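Local coordinates for protein tannase (Lactobacillus plantarum, PDB 3WA7) that probably hydrolyses galloyl ester bonds in tannins, as a tannase built on the alpha/beta-hydrolase fold, at residues V134-K137 / A138-R141; G176-A179 / Y180-P183; Y455-G458 / D459-W463. One frame throughout, in Å; residues are numbered along the deposited sequence. Where two conformers were deposited one is given.

In the fold
The three contacts lie in series along an alpha/beta-hydrolase chain and are all local. Interaction 1 is a turn of helix 131-145, packed on strand 69-72 of the main mixed sheet. Interaction 2 is the turn leading into helix 182-188; its centre is 11 Å from that of interaction 1, and the two meet through a salt bridge between R141 and E182 and packing of K137 on F181. Interaction 3 starts helix 457-468, the last of the chain, on strands 199-203 and 410-414, about 14 Å at the nearest atoms from interaction 1. Helices 131-145 and 457-468 thus both back the sheet, consistent with the layered fold of this family.

Interaction 1: V134-K137 / A138-R141; sequences VDMK and AAIR
M136, a selenomethionine introduced by labelling, carries its methyl forward along the helix: CE lies 4.0 Å from I140 CG1 and 4.1 Å from A139 CB. CG starts anti to the backbone N (chi1 -170°), and bends at chi2 and chi3 then turn the methyl onto the next turn. The same residue meets I140 through its backbone, since M136 O accepts I140 N at 3.0 Å, while I140 CG1 presses against that oxygen at 3.1 Å. R141 repeats the arrangement one residue on: its N donates to K137 O at 2.8 Å, and its CG approaches K137 O at 3.1 Å. This is possible because CG stands beside the backbone N (chi1 -65°), from where the arm extends to NE. The bonds from A138 N to V134 O and from A139 N to D135 O complete a regular i to i+4 alpha-helical series. The stretch is the middle of helix 131-145, one of the helices flanking the central sheet of the alpha/beta-hydrolase fold. Its apolar face, M136, A139 and I140, packs on M71 of strand 69-72, with M136 and I140 also touching helix 164-174. Around the rest of the helix every long polar side chain has a partner elsewhere. K137 NZ, 6.2 Å from R141 NH2, binds S175 O and shares D195 with R141, so the acidic group probably offsets the two like charges. D135 turns away from the following turn; one carboxylate oxygen bonds R114 and the other Q43 NE2, so both oxygens of the buried carboxylate are held. V134 packs against A184, L185 and L188 of helix 182-188.

Interaction 2: G176-A179 / Y180-P183; sequences GNSA and YFEP
S178 sets its CB beside the CD1-CE1 bond of the F181 ring, 3.7 Å from F181 CD1, with S178 OG approaching obliquely, 3.6 Å from F181 CE1. S178 O also lies at the ring edge, in its plane. From the neighbouring position Y180 sends CD2 over the centre of an F181 face, 3.7 Å above the plane. On the packed side F181 rests on I133 and V134 of helix 131-145, and Y399 touches both S178 and F181. With OG anti to its own backbone N (chi1 165°), S178 accepts Y180 N in a weak bond of 3.3 Å, closing an ST turn, and S178 O takes F181 N, also weakly, at 3.4 Å. Together they start the short 3-10 segment that leads into helix 182-188 of the alpha/beta-hydrolase domain. The outer side is looser, with A179 and P183 exposed and a water between the residues. One firmer bond holds there: A179 O receives E182 N at 3.1 Å, although from well above the carbonyl plane; P183, with no N-H to give, brings only CD near that oxygen. Water 1 links S178 O, 2.7 Å from the water, to E182 OE1, while the other carboxylate oxygen of E182 is held by R141.

Interaction 3: Y455-G458 / D459-W463; sequences YDLG and DLFSW
L457 lays its CB over one face of the F461 ring, 4.4 Å from CE1, and passes its CD2 within 4.1 Å of L460 CD2, the two leucine side chains meeting at a slant. F461 leans back on the preceding turn, its CG beside the backbone N (chi1 -68°), which puts CB and CG each 3.3 Å from L457 O, the oxygen that also accepts F461 N in a nearly straight bond of 2.8 Å (169°). Q100 of helix 95-103 touches both L457 and F461, and Y106 meets the F461 ring edge-to-face; L460 faces strands 199-203 and 410-414. This is the N-terminal part of helix 457-468, the closing helix of the alpha/beta-hydrolase fold. D456 occupies the N-cap, and its O accepts L460 N at 3.0 Å in the carbonyl plane and D459 N more weakly. Its carboxylate makes no capping bond: OD1 goes to Y203 OH and OD2 to R412. With both oxygens held in this way, and the positive end of the helix close by, the D456 carboxylate would probably be kept ionised.

Interaction 1: V134-K137 / A138-R141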
loop_
_atom_site.group_PDB
_atom_site.type_symbol
_atom_site.label_atom_id
_atom_site.label_comp_id
_atom_site.label_asym_id
_atom_site.label_seq_id
_atom_site.Cartn_x
_atom_site.Cartn_y
_atom_site.Cartn_z
ATOM N N VAL A 134 -9.282 10.450 0.350
ATOM C CA VAL A 134 -9.674 11.852 0.425
ATOM C C VAL A 134 -8.792 12.513 1.488
ATOM O O VAL A 134 -8.292 13.624 1.288
ATOM C CB VAL A 134 -11.168 12.006 0.807
ATOM C CG1 VAL A 134 -11.473 13.453 1.191
ATOM C CG2 VAL A 134 -12.041 11.604 -0.372
ATOM N N ASP A 135 -8.583 11.821 2.606
ATOM C CA ASP A 135 -7.744 12.366 3.675
ATOM C C ASP A 135 -6.286 12.484 3.245
ATOM O O ASP A 135 -5.623 13.466 3.563
ATOM C CB ASP A 135 -7.827 11.508 4.941
ATOM C CG ASP A 135 -9.087 11.773 5.746
ATOM O OD1 ASP A 135 -9.786 12.772 5.465
ATOM O OD2 ASP A 135 -9.373 10.985 6.670
HETATM N N MSE A 136 -5.781 11.481 2.532
HETATM C CA MSE A 136 -4.397 11.530 2.072
HETATM C C MSE A 136 -4.223 12.736 1.148
HETATM O O MSE A 136 -3.230 13.460 1.231
HETATM C CB MSE A 136 -4.034 10.241 1.327
HETATM C CG MSE A 136 -2.548 10.099 1.017
HETATM SE SE MSE A 136 -1.459 9.909 2.613
HETATM C CE MSE A 136 -0.697 11.689 2.687
ATOM N N LYS A 137 -5.204 12.961 0.281
ATOM C CA LYS A 137 -5.147 14.084 -0.650
ATOM C C LYS A 137 -5.264 15.419 0.077
ATOM O O LYS A 137 -4.588 16.387 -0.281
ATOM C CB LYS A 137 -6.255 13.960 -1.703
ATOM C CG LYS A 137 -5.975 12.918 -2.783
ATOM C CD LYS A 137 -7.220 12.630 -3.626
ATOM C CE LYS A 137 -6.893 11.716 -4.807
ATOM N NZ LYS A 137 -6.003 12.395 -5.791
ATOM N N ALA A 138 -6.125 15.478 1.090
ATOM C CA ALA A 138 -6.294 16.711 1.853
ATOM C C ALA A 138 -4.976 17.062 2.535
ATOM O O ALA A 138 -4.584 18.229 2.582
ATOM C CB ALA A 138 -7.393 16.547 2.898
ATOM N N ALA A 139 -4.297 16.048 3.064
ATOM C CA ALA A 139 -3.018 16.267 3.734
ATOM C C ALA A 139 -1.985 16.768 2.730
ATOM O O ALA A 139 -1.199 17.665 3.031
ATOM C CB ALA A 139 -2.537 14.979 4.389
ATOM N N ILE A 140 -1.979 16.182 1.537
ATOM C CA ILE A 140 -1.053 16.609 0.498
ATOM C C ILE A 140 -1.356 18.057 0.105
ATOM O O ILE A 140 -0.442 18.864 -0.059
ATOM C CB ILE A 140 -1.154 15.706 -0.745
ATOM C CG1 ILE A 140 -0.701 14.293 -0.376
ATOM C CG2 ILE A 140 -0.308 16.280 -1.890
ATOM C CD1 ILE A 140 -0.979 13.245 -1.454
ATOM N N ARG A 141 -2.635 18.394 -0.042
ATOM C CA ARG A 141 -2.993 19.766 -0.402
ATOM C C ARG A 141 -2.541 20.743 0.679
ATOM O O ARG A 141 -2.093 21.845 0.371
ATOM C CB ARG A 141 -4.502 19.896 -0.634
ATOM C CG ARG A 141 -4.972 19.083 -1.818
ATOM C CD ARG A 141 -6.386 19.423 -2.248
ATOM N NE ARG A 141 -6.683 18.734 -3.498
ATOM C CZ ARG A 141 -7.706 19.016 -4.295
ATOM N NH1 ARG A 141 -8.557 19.985 -3.981
ATOM N NH2 ARG A 141 -7.869 18.329 -5.418
#

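Interaction 2: G176-A179 / Y180-P183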
loop_
_atom_site.group_PDB
_atom_site.type_symbol
_atom_site.label_atom_id
_atom_site.label_comp_id
_atom_site.label_asym_id
_atom_site.label_seq_id
_atom_site.Cartn_x
_atom_site.Cartn_y
_atom_site.Cartn_z
ATOM N N GLY A 176 -3.480 11.978 -8.996
ATOM C CA GLY A 176 -3.266 13.401 -8.797
ATOM C C GLY A 176 -4.265 14.326 -9.470
ATOM O O GLY A 176 -4.443 14.297 -10.684
ATOM N N ASN A 177 -4.928 15.147 -8.660
ATOM C CA ASN A 177 -5.887 16.127 -9.146
ATOM C C ASN A 177 -7.062 15.573 -9.936
ATOM O O ASN A 177 -7.532 16.194 -10.894
ATOM C CB ASN A 177 -5.141 17.181 -9.956
ATOM C CG ASN A 177 -4.034 17.829 -9.151
ATOM O OD1 ASN A 177 -4.263 18.272 -8.031
ATOM N ND2 ASN A 177 -2.834 17.886 -9.714
ATOM N N SER A 178 -7.533 14.400 -9.526
ATOM C CA SER A 178 -8.686 13.771 -10.159
ATOM C C SER A 178 -9.922 14.513 -9.667
ATOM O O SER A 178 -10.093 14.708 -8.463
ATOM C CB SER A 178 -8.784 12.302 -9.751
ATOM O OG SER A 178 -10.062 11.783 -10.068
ATOM N N ALA A 179 -10.786 14.918 -10.591
ATOM C CA ALA A 179 -11.994 15.653 -10.228
ATOM C C ALA A 179 -12.977 14.824 -9.406
ATOM O O ALA A 179 -13.842 15.373 -8.728
ATOM C CB ALA A 179 -12.681 16.175 -11.489
ATOM N N TYR A 180 -12.847 13.502 -9.459
ATOM C CA TYR A 180 -13.753 12.633 -8.717
ATOM C C TYR A 180 -13.798 12.948 -7.222
ATOM O O TYR A 180 -14.846 12.838 -6.587
ATOM C CB TYR A 180 -13.350 11.165 -8.891
ATOM C CG TYR A 180 -14.270 10.207 -8.171
ATOM C CD1 TYR A 180 -15.464 9.784 -8.756
ATOM C CD2 TYR A 180 -13.971 9.756 -6.886
ATOM C CE1 TYR A 180 -16.338 8.937 -8.077
ATOM C CE2 TYR A 180 -14.837 8.910 -6.198
ATOM C CZ TYR A 180 -16.019 8.506 -6.799
ATOM O OH TYR A 180 -16.885 7.684 -6.116
ATOM N N PHE A 181 -12.657 13.348 -6.669
ATOM C CA PHE A 181 -12.557 13.630 -5.243
ATOM C C PHE A 181 -12.792 15.078 -4.844
ATOM O O PHE A 181 -12.781 15.404 -3.656
ATOM C CB PHE A 181 -11.181 13.184 -4.736
ATOM C CG PHE A 181 -10.816 11.784 -5.143
ATOM C CD1 PHE A 181 -10.209 11.538 -6.372
ATOM C CD2 PHE A 181 -11.118 10.709 -4.317
ATOM C CE1 PHE A 181 -9.908 10.235 -6.772
ATOM C CE2 PHE A 181 -10.824 9.402 -4.708
ATOM C CZ PHE A 181 -10.217 9.166 -5.938
ATOM N N GLU A 182 -13.022 15.946 -5.823
ATOM C CA GLU A 182 -13.223 17.356 -5.526
ATOM C C GLU A 182 -14.420 17.628 -4.612
ATOM O O GLU A 182 -14.313 18.408 -3.668
ATOM C CB GLU A 182 -13.346 18.156 -6.826
ATOM C CG GLU A 182 -12.915 19.611 -6.690
ATOM C CD GLU A 182 -11.490 19.752 -6.168
ATOM O OE1 GLU A 182 -10.576 19.112 -6.734
ATOM O OE2 GLU A 182 -11.279 20.508 -5.197
ATOM N N PRO A 183 -15.576 16.997 -4.878
ATOM C CA PRO A 183 -16.726 17.250 -4.003
ATOM C C PRO A 183 -16.433 16.965 -2.527
ATOM O O PRO A 183 -16.788 17.757 -1.650
ATOM C CB PRO A 183 -17.798 16.327 -4.577
ATOM C CG PRO A 183 -17.496 16.362 -6.039
ATOM C CD PRO A 183 -15.983 16.211 -6.057
HETATM O O HOH W 1 -9.902 16.325 -6.369
#

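Interaction 3: Y455-G458 / D459-W463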
loop_
_atom_site.group_PDB
_atom_site.type_symbol
_atom_site.label_atom_id
_atom_site.label_comp_id
_atom_site.label_asym_id
_atom_site.label_seq_id
_atom_site.Cartn_x
_atom_site.Cartn_y
_atom_site.Cartn_z
ATOM N N TYR A 455 11.376 -2.567 5.529
ATOM C CA TYR A 455 12.451 -3.461 5.962
ATOM C C TYR A 455 13.745 -3.294 5.168
ATOM O O TYR A 455 14.731 -3.987 5.426
ATOM C CB TYR A 455 11.971 -4.914 5.856
ATOM C CG TYR A 455 11.266 -5.208 4.552
ATOM C CD1 TYR A 455 11.971 -5.261 3.352
ATOM C CD2 TYR A 455 9.880 -5.375 4.509
ATOM C CE1 TYR A 455 11.322 -5.468 2.140
ATOM C CE2 TYR A 455 9.219 -5.583 3.300
ATOM C CZ TYR A 455 9.948 -5.627 2.120
ATOM O OH TYR A 455 9.299 -5.807 0.919
ATOM N N ASP A 456 13.740 -2.365 4.217
ATOM C CA ASP A 456 14.893 -2.118 3.354
ATOM C C ASP A 456 15.173 -0.625 3.220
ATOM O O ASP A 456 15.393 -0.133 2.114
ATOM C CB ASP A 456 14.596 -2.685 1.968
ATOM C CG ASP A 456 13.310 -2.124 1.388
ATOM O OD1 ASP A 456 12.633 -1.360 2.108
ATOM O OD2 ASP A 456 12.968 -2.443 0.230
ATOM N N LEU A 457 15.173 0.095 4.337
ATOM C CA LEU A 457 15.386 1.538 4.299
ATOM C C LEU A 457 16.647 2.000 3.569
ATOM O O LEU A 457 16.647 3.063 2.942
ATOM C CB LEU A 457 15.350 2.107 5.722
ATOM C CG LEU A 457 14.037 1.827 6.466
ATOM C CD1 LEU A 457 14.040 2.566 7.798
ATOM C CD2 LEU A 457 12.846 2.266 5.616
ATOM N N GLY A 458 17.718 1.214 3.643
ATOM C CA GLY A 458 18.944 1.589 2.958
ATOM C C GLY A 458 18.717 1.729 1.462
ATOM O O GLY A 458 19.180 2.689 0.836
ATOM N N ASP A 459 17.992 0.773 0.887
ATOM C CA ASP A 459 17.701 0.796 -0.542
ATOM C C ASP A 459 16.621 1.834 -0.865
ATOM O O ASP A 459 16.693 2.507 -1.888
ATOM C CB ASP A 459 17.237 -0.582 -1.023
ATOM C CG ASP A 459 18.345 -1.619 -0.993
ATOM O OD1 ASP A 459 18.063 -2.796 -1.307
ATOM O OD2 ASP A 459 19.496 -1.264 -0.668
ATOM N N LEU A 460 15.620 1.958 0.004
ATOM C CA LEU A 460 14.556 2.931 -0.222
ATOM C C LEU A 460 15.122 4.345 -0.267
ATOM O O LEU A 460 14.818 5.107 -1.177
ATOM C CB LEU A 460 13.493 2.851 0.878
ATOM C CG LEU A 460 12.417 3.948 0.845
ATOM C CD1 LEU A 460 11.638 3.881 -0.464
ATOM C CD2 LEU A 460 11.482 3.787 2.035
ATOM N N PHE A 461 15.950 4.690 0.714
ATOM C CA PHE A 461 16.541 6.023 0.768
ATOM C C PHE A 461 17.535 6.245 -0.377
ATOM O O PHE A 461 17.713 7.371 -0.845
ATOM C CB PHE A 461 17.222 6.248 2.125
ATOM C CG PHE A 461 16.262 6.323 3.294
ATOM C CD1 PHE A 461 16.745 6.436 4.595
ATOM C CD2 PHE A 461 14.883 6.279 3.097
ATOM C CE1 PHE A 461 15.869 6.502 5.684
ATOM C CE2 PHE A 461 13.998 6.345 4.182
ATOM C CZ PHE A 461 14.495 6.457 5.476
ATOM N N SER A 462 18.175 5.172 -0.830
ATOM C CA SER A 462 19.119 5.276 -1.939
ATOM C C SER A 462 18.330 5.626 -3.200
ATOM O O SER A 462 18.772 6.432 -4.024
ATOM C CB SER A 462 19.862 3.952 -2.141
ATOM O OG SER A 462 20.712 4.018 -3.273
ATOM N N TRP A 463 17.156 5.013 -3.340
ATOM C CA TRP A 463 16.280 5.268 -4.483
ATOM C C TRP A 463 15.798 6.717 -4.432
ATOM O O TRP A 463 15.822 7.424 -5.439
ATOM C CB TRP A 463 15.080 4.315 -4.445
ATOM C CG TRP A 463 14.029 4.569 -5.495
ATOM C CD1 TRP A 463 14.121 4.315 -6.835
ATOM C CD2 TRP A 463 12.716 5.103 -5.279
ATOM N NE1 TRP A 463 12.945 4.656 -7.466
ATOM C CE2 TRP A 463 12.067 5.142 -6.535
ATOM C CE3 TRP A 463 12.025 5.552 -4.145
ATOM C CZ2 TRP A 463 10.755 5.614 -6.687
ATOM C CZ3 TRP A 463 10.719 6.022 -4.299
ATOM C CH2 TRP A 463 10.101 6.047 -5.563
#